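Local coordinates for 2S Albumin protein (Dolichos, PDB 6IX1), which is a seed 2S albumin with a four-bladed hemopexin-type beta-propeller fold, probably serving as a storage protein, though its precise role is not established, at residues R12-V16 against V27-P31; F57-D63 against V75-C81; T68-A73 against Y83-P88; M105-L109 against I141-Q147; F122-K126 against F196-A200. All blocks are in the same frame, centred on the assembly; numbering follows the deposited sequence. Where two conformers were deposited one is given.

Contact 1. Residues R12-V16 against V27-P31; sequences RAYEV and VYYTP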
# COMPACT_ATOMS: atom_id res chain seq x y z
N ARG A 12 9.39 5.64 -10.20
CA ARG A 12 9.13 6.57 -11.33
C ARG A 12 8.22 7.67 -10.89
O ARG A 12 7.13 7.35 -10.27
CB ARG A 12 8.53 5.76 -12.47
CG ARG A 12 9.52 4.78 -13.11
CD ARG A 12 10.65 5.45 -13.83
NE ARG A 12 11.64 4.60 -14.31
CZ ARG A 12 11.67 4.08 -15.54
NH1 ARG A 12 10.64 4.21 -16.34
NH2 ARG A 12 12.74 3.40 -15.92
N ALA A 13 8.55 8.90 -11.16
CA ALA A 13 7.82 10.04 -10.61
C ALA A 13 6.34 9.95 -10.97
O ALA A 13 5.94 9.74 -12.12
CB ALA A 13 8.42 11.34 -11.06
N TYR A 14 5.51 10.13 -9.95
CA TYR A 14 4.05 10.19 -10.12
C TYR A 14 3.46 8.96 -10.79
O TYR A 14 2.40 9.05 -11.38
CB TYR A 14 3.56 11.53 -10.70
CG TYR A 14 3.81 12.63 -9.71
CD1 TYR A 14 2.89 12.86 -8.71
CD2 TYR A 14 4.95 13.43 -9.68
CE1 TYR A 14 3.15 13.77 -7.69
CE2 TYR A 14 5.22 14.32 -8.66
CZ TYR A 14 4.29 14.53 -7.67
OH TYR A 14 4.48 15.45 -6.66
N GLU A 15 4.08 7.82 -10.53
CA GLU A 15 3.48 6.53 -10.89
C GLU A 15 3.12 5.74 -9.60
O GLU A 15 3.92 5.69 -8.65
CB GLU A 15 4.41 5.70 -11.79
CG GLU A 15 4.66 6.40 -13.08
CD GLU A 15 5.46 5.62 -14.11
OE1 GLU A 15 5.40 4.39 -14.11
OE2 GLU A 15 6.04 6.32 -15.00
N VAL A 16 1.97 5.08 -9.68
CA VAL A 16 1.46 4.24 -8.59
C VAL A 16 0.99 2.91 -9.21
O VAL A 16 0.49 2.86 -10.34
CB VAL A 16 0.33 4.92 -7.78
CG1 VAL A 16 -0.90 5.29 -8.65
CG2 VAL A 16 -0.13 4.04 -6.62
N VAL A 27 -0.67 3.69 -12.87
CA VAL A 27 -1.30 4.97 -13.15
C VAL A 27 -0.30 6.11 -12.98
O VAL A 27 0.50 6.07 -11.99
CB VAL A 27 -2.52 5.12 -12.18
CG1 VAL A 27 -3.13 6.52 -12.28
CG2 VAL A 27 -3.61 4.08 -12.44
N TYR A 28 -0.39 7.09 -13.87
CA TYR A 28 0.35 8.35 -13.80
C TYR A 28 -0.61 9.32 -13.15
O TYR A 28 -1.62 9.73 -13.77
CB TYR A 28 0.71 8.75 -15.24
CG TYR A 28 1.75 9.83 -15.40
CD1 TYR A 28 2.88 9.85 -14.62
CD2 TYR A 28 1.73 10.64 -16.54
CE1 TYR A 28 3.93 10.68 -14.90
CE2 TYR A 28 2.75 11.53 -16.77
CZ TYR A 28 3.89 11.50 -16.02
OH TYR A 28 4.92 12.40 -16.31
N TYR A 29 -0.36 9.69 -11.90
CA TYR A 29 -1.39 10.36 -11.06
C TYR A 29 -1.05 11.83 -10.89
O TYR A 29 0.09 12.26 -11.01
CB TYR A 29 -1.65 9.64 -9.73
CG TYR A 29 -0.52 9.63 -8.79
CD1 TYR A 29 0.51 8.72 -8.89
CD2 TYR A 29 -0.55 10.52 -7.72
CE1 TYR A 29 1.53 8.71 -7.97
CE2 TYR A 29 0.51 10.56 -6.85
CZ TYR A 29 1.56 9.66 -6.97
OH TYR A 29 2.55 9.75 -6.02
N THR A 30 -2.10 12.53 -10.47
CA THR A 30 -2.08 14.01 -10.49
C THR A 30 -2.70 14.48 -9.18
O THR A 30 -3.91 14.56 -9.03
CB THR A 30 -2.80 14.58 -11.70
OG1 THR A 30 -4.19 14.15 -11.72
CG2 THR A 30 -2.07 14.17 -12.96
N PRO A 31 -1.91 14.79 -8.12
CA PRO A 31 -2.50 15.26 -6.88
C PRO A 31 -3.41 16.46 -7.08
O PRO A 31 -3.08 17.40 -7.80
CB PRO A 31 -1.27 15.66 -6.05
CG PRO A 31 -0.21 14.68 -6.52
CD PRO A 31 -0.46 14.56 -8.00
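Tyr14 O is gripped by several groups from residues 28 and 29. Tyr29 N donates to Tyr14 O over 2.9 Å in a fairly straight bond. Tyr28 CA brings its hydrogen to the same oxygen, 3.2 Å from Tyr14 O. Ring atom CD1 of Tyr29 lies 3.1 Å from Tyr14 O. Further along, Val16 N bonds to Val27 O, and Val27 N returns a bond to Val16 O, both at 2.9 Å. This is the open end of the hairpin of strands 15-20 and 23-28, the two central strands of the first propeller blade. Val16 and Val27 face one side of the sheet, Glu15 and Tyr28 the other.

Tyr14 follows Ala13 in a type II turn from Arg12 to Glu15. Its ring meets that of Tyr29 obliquely, planes 56° apart, with Tyr14 CD1 above one face of the Tyr29 ring, toward its rim, and 3.8 Å from Tyr29 CE2. Beyond it, Tyr14 CE1 touches Pro31 CG at 3.7 Å. CG of Tyr29 stands between its backbone N and carbonyl carbon (chi1 66°), which brings the ring alongside the Tyr14 carbonyl. Val16 CG1 packs against Tyr29 CD1 at 3.7 Å. Glu15 OE1 makes a salt bridge with Arg26. Tyr14 and Val16 thus line the Tyr29 ring, while a bond to His178 satisfies its hydroxyl and probably helps to orient it.

Contact 2. Residues F57-D63 against V75-C81; sequences FAEPGID and VFSGSQC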
# COMPACT_ATOMS: atom_id res chain seq x y z
N PHE A 57 1.06 -14.44 -4.68
CA PHE A 57 1.03 -13.01 -5.08
C PHE A 57 0.37 -12.83 -6.44
O PHE A 57 -0.20 -11.76 -6.69
CB PHE A 57 2.42 -12.39 -5.03
CG PHE A 57 3.10 -12.75 -3.74
CD1 PHE A 57 2.73 -12.13 -2.58
CD2 PHE A 57 4.08 -13.72 -3.72
CE1 PHE A 57 3.29 -12.50 -1.38
CE2 PHE A 57 4.59 -14.13 -2.51
CZ PHE A 57 4.22 -13.51 -1.33
N ALA A 58 0.44 -13.85 -7.29
CA ALA A 58 -0.26 -13.80 -8.58
C ALA A 58 -1.71 -14.28 -8.41
O ALA A 58 -2.66 -13.69 -8.96
CB ALA A 58 0.45 -14.67 -9.60
N GLU A 59 -1.89 -15.39 -7.68
CA GLU A 59 -3.22 -15.99 -7.49
C GLU A 59 -3.28 -16.46 -6.05
O GLU A 59 -2.56 -17.39 -5.73
CB GLU A 59 -3.50 -17.14 -8.48
CG GLU A 59 -3.49 -16.76 -9.94
CD GLU A 59 -4.66 -16.05 -10.67
OE1 GLU A 59 -5.91 -16.21 -10.33
OE2 GLU A 59 -4.39 -15.47 -11.73
N PRO A 60 -4.08 -15.84 -5.18
CA PRO A 60 -5.18 -14.96 -5.54
C PRO A 60 -4.85 -13.47 -5.72
O PRO A 60 -5.64 -12.71 -6.24
CB PRO A 60 -6.09 -15.09 -4.33
CG PRO A 60 -5.14 -15.30 -3.16
CD PRO A 60 -4.14 -16.27 -3.75
N GLY A 61 -3.61 -13.10 -5.41
CA GLY A 61 -3.11 -11.76 -5.72
C GLY A 61 -2.50 -11.11 -4.49
O GLY A 61 -2.41 -11.70 -3.45
N ILE A 62 -2.13 -9.86 -4.64
CA ILE A 62 -1.43 -9.05 -3.63
C ILE A 62 -2.46 -8.27 -2.81
O ILE A 62 -3.25 -7.53 -3.36
CB ILE A 62 -0.41 -8.14 -4.32
CG1 ILE A 62 0.69 -8.94 -4.98
CG2 ILE A 62 0.13 -7.09 -3.37
CD1 ILE A 62 1.60 -8.16 -5.90
N ASP A 63 -2.42 -8.52 -1.49
CA ASP A 63 -3.41 -7.92 -0.56
C ASP A 63 -2.81 -6.87 0.34
O ASP A 63 -3.53 -6.26 1.16
CB ASP A 63 -4.22 -8.94 0.25
CG ASP A 63 -3.38 -9.81 1.15
OD1 ASP A 63 -2.24 -9.38 1.46
OD2 ASP A 63 -3.96 -10.76 1.70
N VAL A 75 5.61 -7.23 -0.96
CA VAL A 75 4.23 -7.60 -1.28
C VAL A 75 3.79 -8.75 -0.41
O VAL A 75 4.65 -9.48 0.14
CB VAL A 75 4.17 -7.98 -2.77
CG1 VAL A 75 4.52 -6.80 -3.66
CG2 VAL A 75 5.05 -9.15 -3.20
N PHE A 76 2.50 -8.84 -0.21
CA PHE A 76 1.85 -9.74 0.75
C PHE A 76 0.67 -10.42 0.08
O PHE A 76 0.04 -9.81 -0.79
CB PHE A 76 1.34 -8.95 1.96
CG PHE A 76 2.40 -8.24 2.77
CD1 PHE A 76 2.99 -7.06 2.33
CD2 PHE A 76 2.93 -8.84 3.90
CE1 PHE A 76 4.02 -6.45 3.02
CE2 PHE A 76 4.00 -8.25 4.54
CZ PHE A 76 4.54 -7.05 4.13
N SER A 77 0.34 -11.62 0.52
CA SER A 77 -0.86 -12.36 0.14
C SER A 77 -1.18 -13.29 1.33
O SER A 77 -0.45 -14.24 1.53
CB SER A 77 -0.70 -13.13 -1.11
OG SER A 77 -1.91 -13.76 -1.48
N GLY A 78 -2.20 -12.94 2.09
CA GLY A 78 -2.47 -13.68 3.33
C GLY A 78 -1.25 -13.61 4.24
O GLY A 78 -0.73 -12.56 4.48
N SER A 79 -0.82 -14.76 4.74
CA SER A 79 0.35 -14.79 5.64
C SER A 79 1.68 -14.77 4.90
O SER A 79 2.67 -14.81 5.58
CB SER A 79 0.32 -15.94 6.62
OG SER A 79 0.41 -17.21 5.98
N GLN A 80 1.65 -14.81 3.57
CA GLN A 80 2.88 -14.89 2.79
C GLN A 80 3.35 -13.48 2.42
O GLN A 80 2.52 -12.56 2.22
CB GLN A 80 2.70 -15.68 1.52
CG GLN A 80 2.44 -17.15 1.80
CD GLN A 80 2.39 -17.98 0.55
OE1 GLN A 80 1.35 -18.54 0.22
NE2 GLN A 80 3.52 -18.09 -0.13
N CYS A 81 4.66 -13.36 2.25
CA CYS A 81 5.23 -12.10 1.79
C CYS A 81 6.51 -12.35 1.01
O CYS A 81 7.14 -13.40 1.15
CB CYS A 81 5.29 -11.11 2.92
SG CYS A 81 6.61 -11.45 4.03
O HOH W 1 -1.49 -9.93 4.12
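Asp63 makes polar contacts to Phe76 and Gly78 with both its backbone and its carboxylate. Asp63 N donates to Phe76 O over 2.9 Å. Gly78 N donates to Asp63 OD2 over 2.8 Å, from 41° out of the carboxylate plane. Asp63 CG sits between the backbone N and the carbonyl carbon (chi1 61°), and this turns the carboxylate to the Gly78 amide. A water bridges Asp63 OD1 and Gly78 O, though it has more acceptors near than protons to give. Ser77 OG is 2.9 Å from Gly61 O, but its one proton could go to Ala56 O instead. Ile62 CA makes a CA-H...O contact with Phe76 O at 3.3 Å.

Ser77 to Gln80 form the type II' turn that joins strands 72-77 and 80-85 in the second propeller blade. Residues 57-63 lead into strand 64-67 of the same blade, and a cis peptide bond precedes Pro60.

The ring contacts centre on Phe57. Val75 CG2 lies over one face of its ring in a CH-pi contact, 3.8 Å from Phe57 CD1. Phe76 C and Gln80 O come to the ring edge, near its plane, so this edge meets the backbone of both strands. Phe57 CZ reaches Cys81 C at 3.5 Å, and Gln80 CB touches the same CZ. Next to the ring, Ile62 CD1 packs on Val75 CG1 at 3.9 Å.

Contact 3. Residues T68-A73 against Y83-P88; sequences TEASEA and YIDYAP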
# COMPACT_ATOMS: atom_id res chain seq x y z
N THR A 68 10.00 0.50 -0.66
CA THR A 68 11.03 0.75 0.35
C THR A 68 12.00 1.81 -0.17
O THR A 68 11.89 2.98 0.25
CB THR A 68 11.73 -0.58 0.72
OG1 THR A 68 12.18 -1.18 -0.48
CG2 THR A 68 10.81 -1.50 1.44
N GLU A 69 12.86 1.38 -1.08
CA GLU A 69 13.83 2.28 -1.71
C GLU A 69 14.03 1.81 -3.16
O GLU A 69 13.73 0.69 -3.50
CB GLU A 69 15.15 2.29 -0.89
CG GLU A 69 15.80 0.92 -0.80
CD GLU A 69 17.01 0.91 0.10
OE1 GLU A 69 16.88 1.33 1.25
OE2 GLU A 69 18.10 0.56 -0.38
N ALA A 70 14.73 2.63 -3.93
CA ALA A 70 15.06 2.22 -5.30
C ALA A 70 13.79 1.70 -5.99
O ALA A 70 12.72 2.30 -5.79
CB ALA A 70 16.26 1.31 -5.32
N SER A 71 13.86 0.58 -6.69
CA SER A 71 12.67 -0.03 -7.29
C SER A 71 12.36 -1.35 -6.56
O SER A 71 12.01 -2.35 -7.15
CB SER A 71 12.87 -0.20 -8.76
OG SER A 71 13.02 1.05 -9.40
N GLU A 72 12.38 -1.27 -5.24
CA GLU A 72 12.07 -2.40 -4.33
C GLU A 72 10.74 -2.17 -3.59
O GLU A 72 10.39 -1.06 -3.29
CB GLU A 72 13.22 -2.61 -3.35
CG GLU A 72 14.51 -2.99 -4.10
CD GLU A 72 15.77 -3.07 -3.27
OE1 GLU A 72 15.73 -2.64 -2.17
OE2 GLU A 72 16.79 -3.45 -3.88
N ALA A 73 10.08 -3.29 -3.31
CA ALA A 73 8.84 -3.27 -2.55
C ALA A 73 8.65 -4.61 -1.85
O ALA A 73 9.07 -5.60 -2.39
CB ALA A 73 7.69 -2.97 -3.45
N TYR A 83 9.95 -9.90 -0.85
CA TYR A 83 10.65 -8.66 -1.25
C TYR A 83 10.96 -8.78 -2.73
O TYR A 83 11.56 -9.75 -3.07
CB TYR A 83 11.93 -8.42 -0.44
CG TYR A 83 12.45 -7.04 -0.43
CD1 TYR A 83 11.63 -5.95 -0.32
CD2 TYR A 83 13.79 -6.81 -0.41
CE1 TYR A 83 12.14 -4.67 -0.26
CE2 TYR A 83 14.32 -5.53 -0.39
CZ TYR A 83 13.49 -4.45 -0.19
OH TYR A 83 14.01 -3.19 -0.11
N ILE A 84 10.58 -7.78 -3.50
CA ILE A 84 10.74 -7.83 -4.97
C ILE A 84 11.50 -6.57 -5.39
O ILE A 84 11.45 -5.48 -4.80
CB ILE A 84 9.39 -8.03 -5.69
CG1 ILE A 84 8.53 -6.77 -5.66
CG2 ILE A 84 8.70 -9.19 -5.09
CD1 ILE A 84 7.30 -6.83 -6.53
N ASP A 85 12.11 -6.72 -6.55
CA ASP A 85 12.52 -5.57 -7.42
C ASP A 85 11.54 -5.54 -8.60
O ASP A 85 11.44 -6.54 -9.28
CB ASP A 85 14.00 -5.68 -7.85
CG ASP A 85 14.48 -4.39 -8.54
OD1 ASP A 85 13.78 -3.89 -9.41
OD2 ASP A 85 15.50 -3.78 -8.00
N TYR A 86 10.72 -4.50 -8.72
CA TYR A 86 9.69 -4.40 -9.77
C TYR A 86 10.27 -3.77 -11.05
O TYR A 86 9.51 -3.67 -12.06
CB TYR A 86 8.41 -3.74 -9.26
CG TYR A 86 8.61 -2.40 -8.64
CD1 TYR A 86 8.55 -1.27 -9.44
CD2 TYR A 86 8.84 -2.22 -7.28
CE1 TYR A 86 8.79 -0.02 -8.90
CE2 TYR A 86 9.09 -0.99 -6.74
CZ TYR A 86 9.06 0.11 -7.55
OH TYR A 86 9.29 1.35 -7.05
N ALA A 87 11.53 -3.32 -11.07
CA ALA A 87 12.30 -3.05 -12.33
C ALA A 87 11.51 -2.29 -13.37
O ALA A 87 11.31 -2.78 -14.49
CB ALA A 87 12.92 -4.36 -12.83
N PRO A 88 11.07 -1.06 -13.12
CA PRO A 88 10.24 -0.35 -14.08
C PRO A 88 10.92 -0.14 -15.42
O PRO A 88 12.14 0.03 -15.51
CB PRO A 88 9.95 1.00 -13.45
CG PRO A 88 10.42 0.91 -12.08
CD PRO A 88 11.29 -0.30 -11.94
O HOH W 2 10.32 1.40 -4.59
O HOH W 3 16.01 -1.32 -7.31
O HOH W 4 17.20 -4.70 -6.26
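Strands 72-77 and 80-85 form a beta hairpin of the second propeller blade, and this contact is its open end. Ala73 and Ile84 are a hydrogen-bonded antiparallel pair: Ile84 N donates to Ala73 O over 2.9 Å, and Ala73 N to Ile84 O. Glu72 and Asp85 form the next, non-hydrogen-bonded pair. One step on, Tyr86 N bonds to Ser71 O.

On one flank Tyr83 reaches across to residues 68-73. CG of this residue points opposite its backbone N (chi1 -161°), which sends the hydroxyl towards Thr68. Thr68 OG1 lies at the ring edge, in plane, and is hydrogen-bonded to Tyr83 OH over 2.7 Å. Glu72 OE1 is also close to Tyr83 OH, in a weak bond whose proton is not settled. The Tyr83 ring stacks on Tyr74.

The Tyr86 ring covers the other flank. Ser71 O stands over one face, 3.2 Å from Tyr86 CE2. Ser71 CB lies over a face in a CH-pi contact. Tyr86 OH accepts from Ser11 N and donates to a water that in turn donates to Ala70 O and Glu72 O.

The carboxylates of Glu72 and Asp85 are like charges, with Glu72 OE2 4.3 Å from Asp85 OD2. One water donates to both, probably easing the repulsion. Asp85 also makes an Asx turn, with Ala87 N donating to Asp85 OD1 over 2.9 Å.

Contact 4. Residues M105-L109 against I141-Q147; sequences MFPVL and IAYDSKQ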
# COMPACT_ATOMS: atom_id res chain seq x y z
N MET A 105 9.74 -13.31 7.63
CA MET A 105 10.33 -12.14 6.96
C MET A 105 10.72 -11.08 8.00
O MET A 105 11.73 -10.43 7.87
CB MET A 105 9.38 -11.58 5.91
CG MET A 105 10.01 -10.55 5.07
SD MET A 105 11.29 -11.14 3.96
CE MET A 105 10.24 -11.72 2.62
N PHE A 106 9.81 -10.89 8.96
CA PHE A 106 9.94 -9.83 9.98
C PHE A 106 9.71 -10.48 11.32
O PHE A 106 8.59 -10.42 11.87
CB PHE A 106 8.94 -8.71 9.77
CG PHE A 106 8.97 -8.07 8.41
CD1 PHE A 106 9.94 -7.14 8.08
CD2 PHE A 106 8.03 -8.41 7.46
CE1 PHE A 106 9.98 -6.61 6.79
CE2 PHE A 106 8.04 -7.81 6.19
CZ PHE A 106 8.98 -6.90 5.87
N PRO A 107 10.74 -11.14 11.89
CA PRO A 107 10.57 -11.81 13.19
C PRO A 107 9.95 -10.97 14.32
O PRO A 107 9.26 -11.56 15.19
CB PRO A 107 11.99 -12.27 13.52
CG PRO A 107 12.56 -12.61 12.15
CD PRO A 107 12.01 -11.51 11.27
N VAL A 108 10.14 -9.64 14.30
CA VAL A 108 9.55 -8.80 15.36
C VAL A 108 8.03 -8.85 15.30
O VAL A 108 7.36 -8.48 16.29
CB VAL A 108 9.97 -7.33 15.27
CG1 VAL A 108 11.43 -7.17 15.63
CG2 VAL A 108 9.57 -6.66 13.98
N LEU A 109 7.49 -9.26 14.17
CA LEU A 109 6.03 -9.33 13.98
C LEU A 109 5.47 -10.70 14.38
O LEU A 109 4.25 -10.84 14.40
CB LEU A 109 5.65 -8.96 12.51
CG LEU A 109 6.07 -7.57 12.02
CD1 LEU A 109 5.51 -7.33 10.60
CD2 LEU A 109 5.64 -6.52 12.95
N ILE A 141 7.27 -0.22 11.03
CA ILE A 141 8.51 -1.01 10.92
C ILE A 141 9.55 -0.18 10.19
O ILE A 141 9.22 0.48 9.23
CB ILE A 141 8.21 -2.38 10.33
CG1 ILE A 141 9.36 -3.36 10.54
CG2 ILE A 141 7.81 -2.23 8.88
CD1 ILE A 141 8.92 -4.76 10.62
N ALA A 142 10.79 -0.30 10.62
CA ALA A 142 11.93 0.23 9.84
C ALA A 142 12.36 -0.93 8.96
O ALA A 142 12.75 -1.98 9.44
CB ALA A 142 13.04 0.66 10.77
N TYR A 143 12.22 -0.80 7.63
CA TYR A 143 12.36 -1.97 6.73
C TYR A 143 13.79 -2.50 6.71
O TYR A 143 13.97 -3.61 6.37
CB TYR A 143 11.79 -1.73 5.34
CG TYR A 143 12.55 -0.72 4.50
CD1 TYR A 143 13.77 -1.02 3.91
CD2 TYR A 143 12.08 0.56 4.34
CE1 TYR A 143 14.49 -0.09 3.20
CE2 TYR A 143 12.74 1.48 3.60
CZ TYR A 143 13.97 1.17 3.03
OH TYR A 143 14.65 2.10 2.32
N ASP A 144 14.76 -1.60 6.96
CA ASP A 144 16.17 -2.01 6.77
C ASP A 144 16.70 -2.74 7.97
O ASP A 144 17.34 -3.72 7.81
CB ASP A 144 17.03 -0.79 6.46
CG ASP A 144 17.05 0.36 7.44
OD1 ASP A 144 16.13 0.42 8.31
OD2 ASP A 144 17.96 1.18 7.31
N SER A 145 16.38 -2.31 9.16
CA SER A 145 16.74 -3.05 10.39
C SER A 145 15.69 -4.08 10.76
O SER A 145 16.02 -4.96 11.57
CB SER A 145 16.81 -2.13 11.55
OG SER A 145 15.55 -1.49 11.79
N LYS A 146 14.52 -4.02 10.16
CA LYS A 146 13.37 -4.86 10.52
C LYS A 146 12.93 -4.71 11.97
O LYS A 146 12.28 -5.60 12.48
CB LYS A 146 13.56 -6.31 10.06
CG LYS A 146 13.74 -6.48 8.54
CD LYS A 146 13.95 -7.93 8.22
CE LYS A 146 13.89 -8.18 6.73
NZ LYS A 146 14.06 -9.61 6.48
N GLN A 147 13.23 -3.60 12.58
CA GLN A 147 12.78 -3.28 13.93
C GLN A 147 11.36 -2.75 13.89
O GLN A 147 11.10 -1.96 13.06
CB GLN A 147 13.63 -2.22 14.64
CG GLN A 147 15.07 -2.69 14.94
CD GLN A 147 15.79 -1.57 15.66
OE1 GLN A 147 15.22 -0.95 16.56
NE2 GLN A 147 17.06 -1.35 15.37
O HOH W 5 12.01 -8.33 12.34
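The Phe106 ring is met obliquely by Ile141 CD1 and Lys146 CG, and Met105 CG lies over one of its faces, towards the rim. Ile141 CD1 is 3.6 Å from Phe106 CD1. Lys146 CG is 3.9 Å from the same Phe106 CD1, and the two side chains cross at about a right angle. Elsewhere in the fold the ring also meets Tyr74.

Ile141 CG1 is turned opposite the backbone N (chi1 -164°), and its CD1 enters a small apolar cluster. Val108 CG2 comes to 3.9 Å from Ile141 CD1, and Leu109 CG lies slightly farther off. The Lys146 chain is extended, and its NZ donates to Met105 O over 2.8 Å in the carbonyl plane. Met105 ends helix 102-105, which follows strand 98-101. Residues 141-147 run from the end of strand 137-142 through the turn to strand 148-149, within a hemopexin repeat. An ST turn, with Gln147 N bonded to Ser145 OG, shapes this bend.

Water joins the backbones as well: one molecule accepts from Val108 N and donates to Lys146 O over 2.7 Å. Val108 CG2 packs on Lys146 O at 3.3 Å. The carbonyl at the end of this short helix may add slightly to the pull on the Lys146 ammonium. Lys146 thus combines a polar link from the end of helix 102-105 to the third sheet with apolar contact to Phe106 along its chain.

Contact 5. Residues F122-K126 against F196-A200; sequences FRSTK and FTPGA. With SO4 (sulfate ion), chain E.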
# COMPACT_ATOMS: atom_id res chain seq x y z
N PHE A 122 2.12 1.98 4.14
CA PHE A 122 2.63 3.02 3.24
C PHE A 122 3.94 3.50 3.78
O PHE A 122 4.17 3.39 5.00
CB PHE A 122 1.68 4.18 2.98
CG PHE A 122 1.34 5.11 4.10
CD1 PHE A 122 2.12 6.17 4.41
CD2 PHE A 122 0.21 4.91 4.88
CE1 PHE A 122 1.75 7.04 5.41
CE2 PHE A 122 -0.21 5.78 5.85
CZ PHE A 122 0.62 6.82 6.14
N ARG A 123 4.79 4.02 2.92
CA ARG A 123 6.12 4.49 3.27
C ARG A 123 6.09 5.84 3.95
O ARG A 123 5.49 6.80 3.46
CB ARG A 123 6.90 4.54 1.96
CG ARG A 123 8.38 4.95 2.07
CD ARG A 123 9.22 3.95 2.78
NE ARG A 123 10.62 4.20 2.60
CZ ARG A 123 11.41 4.99 3.35
NH1 ARG A 123 10.93 5.53 4.47
NH2 ARG A 123 12.68 5.15 3.11
N SER A 124 6.74 5.91 5.10
CA SER A 124 6.80 7.15 5.87
C SER A 124 7.86 8.06 5.29
O SER A 124 8.83 7.64 4.61
CB SER A 124 7.09 6.84 7.33
OG SER A 124 7.12 8.00 8.13
N THR A 125 7.84 9.33 5.61
CA THR A 125 8.96 10.21 5.43
C THR A 125 9.99 10.04 6.56
O THR A 125 11.05 10.58 6.38
CB THR A 125 8.49 11.66 5.44
OG1 THR A 125 7.77 11.87 6.65
CG2 THR A 125 7.61 12.03 4.25
N LYS A 126 9.65 9.39 7.67
CA LYS A 126 10.59 9.27 8.84
C LYS A 126 11.54 8.07 8.56
O LYS A 126 11.12 6.91 8.68
CB LYS A 126 9.83 9.11 10.16
CG LYS A 126 10.69 9.18 11.42
CD LYS A 126 9.99 9.44 12.71
CE LYS A 126 8.99 8.34 13.13
NZ LYS A 126 8.32 8.54 14.47
N PHE A 196 0.62 13.66 6.47
CA PHE A 196 0.96 12.96 7.71
C PHE A 196 2.21 13.54 8.31
O PHE A 196 3.09 14.03 7.60
CB PHE A 196 1.01 11.44 7.55
CG PHE A 196 2.13 10.89 6.71
CD1 PHE A 196 2.04 10.86 5.31
CD2 PHE A 196 3.31 10.50 7.26
CE1 PHE A 196 3.10 10.41 4.52
CE2 PHE A 196 4.33 10.02 6.49
CZ PHE A 196 4.26 10.02 5.12
N THR A 197 2.29 13.39 9.64
CA THR A 197 3.34 14.03 10.47
C THR A 197 3.93 12.98 11.41
O THR A 197 3.46 12.80 12.55
CB THR A 197 2.80 15.22 11.24
OG1 THR A 197 1.76 14.82 12.12
CG2 THR A 197 2.33 16.32 10.32
N PRO A 198 5.03 12.29 11.02
CA PRO A 198 5.57 11.24 11.89
C PRO A 198 5.99 11.83 13.25
O PRO A 198 6.61 12.88 13.33
CB PRO A 198 6.73 10.68 11.12
CG PRO A 198 6.24 10.88 9.72
CD PRO A 198 5.66 12.28 9.70
N GLY A 199 5.60 11.15 14.31
CA GLY A 199 5.90 11.52 15.70
C GLY A 199 5.00 12.58 16.27
O GLY A 199 5.23 12.95 17.42
N ALA A 200 4.00 13.04 15.53
CA ALA A 200 3.07 14.11 15.97
C ALA A 200 1.68 13.71 15.61
O ALA A 200 1.48 12.92 14.71
CB ALA A 200 3.39 15.45 15.32
S SO4 E . 3.40 8.23 13.86
O1 SO4 E . 4.76 8.05 13.22
O2 SO4 E . 2.80 8.89 12.70
O3 SO4 E . 3.69 9.06 14.91
O4 SO4 E . 2.97 6.93 14.19
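The touching parts of 122-126 and 196-200 run 47° apart, closest at Lys126 and Pro198, whose CA atoms are 6.2 Å apart. Phe122 and Phe196 make a T-shaped pair, planes at 69°. The edge of Phe122 points to the face of Phe196, with Phe122 CE1 over the ring centre and 3.7 Å from Phe196 CE1. Phe196 in turn has Thr125 N at its own edge, in plane, 3.7 Å from Phe196 CZ. CG of Phe196 lies between the backbone N and the carbonyl carbon (chi1 68°), which carries its ring over towards strand 120-123.

Residues 122-126 belong to the third blade and leave its first strand. Residues 196-200 are the loop between strands 190-195 and 204-211 of the fourth blade, with a type II turn from Thr197 to Ala200. Side chains of strand 182-187, Ala183 and Leu185, also pack on Phe122.

Ser124 OG accepts from Lys126 N over 2.9 Å in an ST turn, and touches Pro198 CG at 3.4 Å. The Thr125 side chain crosses Pro198 at about a right angle, its OG1 touching Pro198 CG. The Lys126 chain runs alongside Pro198, antiparallel to it, with Lys126 CB 3.6 Å from Pro198 CB. A sulfate ion, probably from the crystallisation liquor, is held by Gly199 N, which donates to sulfate O3 over 2.9 Å. Tyr131 OH, Tyr138 OH and Arg140 NE also bond to the ion.

In the fold
The contacts follow the four blades of the propeller along the chain. Contact 1 is in the first blade, about 16 Å between centres from contact 3. Contacts 2 and 3 share strands 72-77 and 80-85 of the second blade, and their segments alternate along the chain. Contact 4 joins the end of helix 102-105 and the residues after it to the third sheet, and contact 5 joins the third blade to the fourth. Contacts 4 and 5 reach the same third sheet. Glu69 to Tyr143 and Thr68 to Arg123 probably bond contact 3 to contacts 4 and 5. Contacts 1 and 4 lie on opposite sides of the chain's centre, their own centres about 28 Å apart, as befits a closed ring of blades.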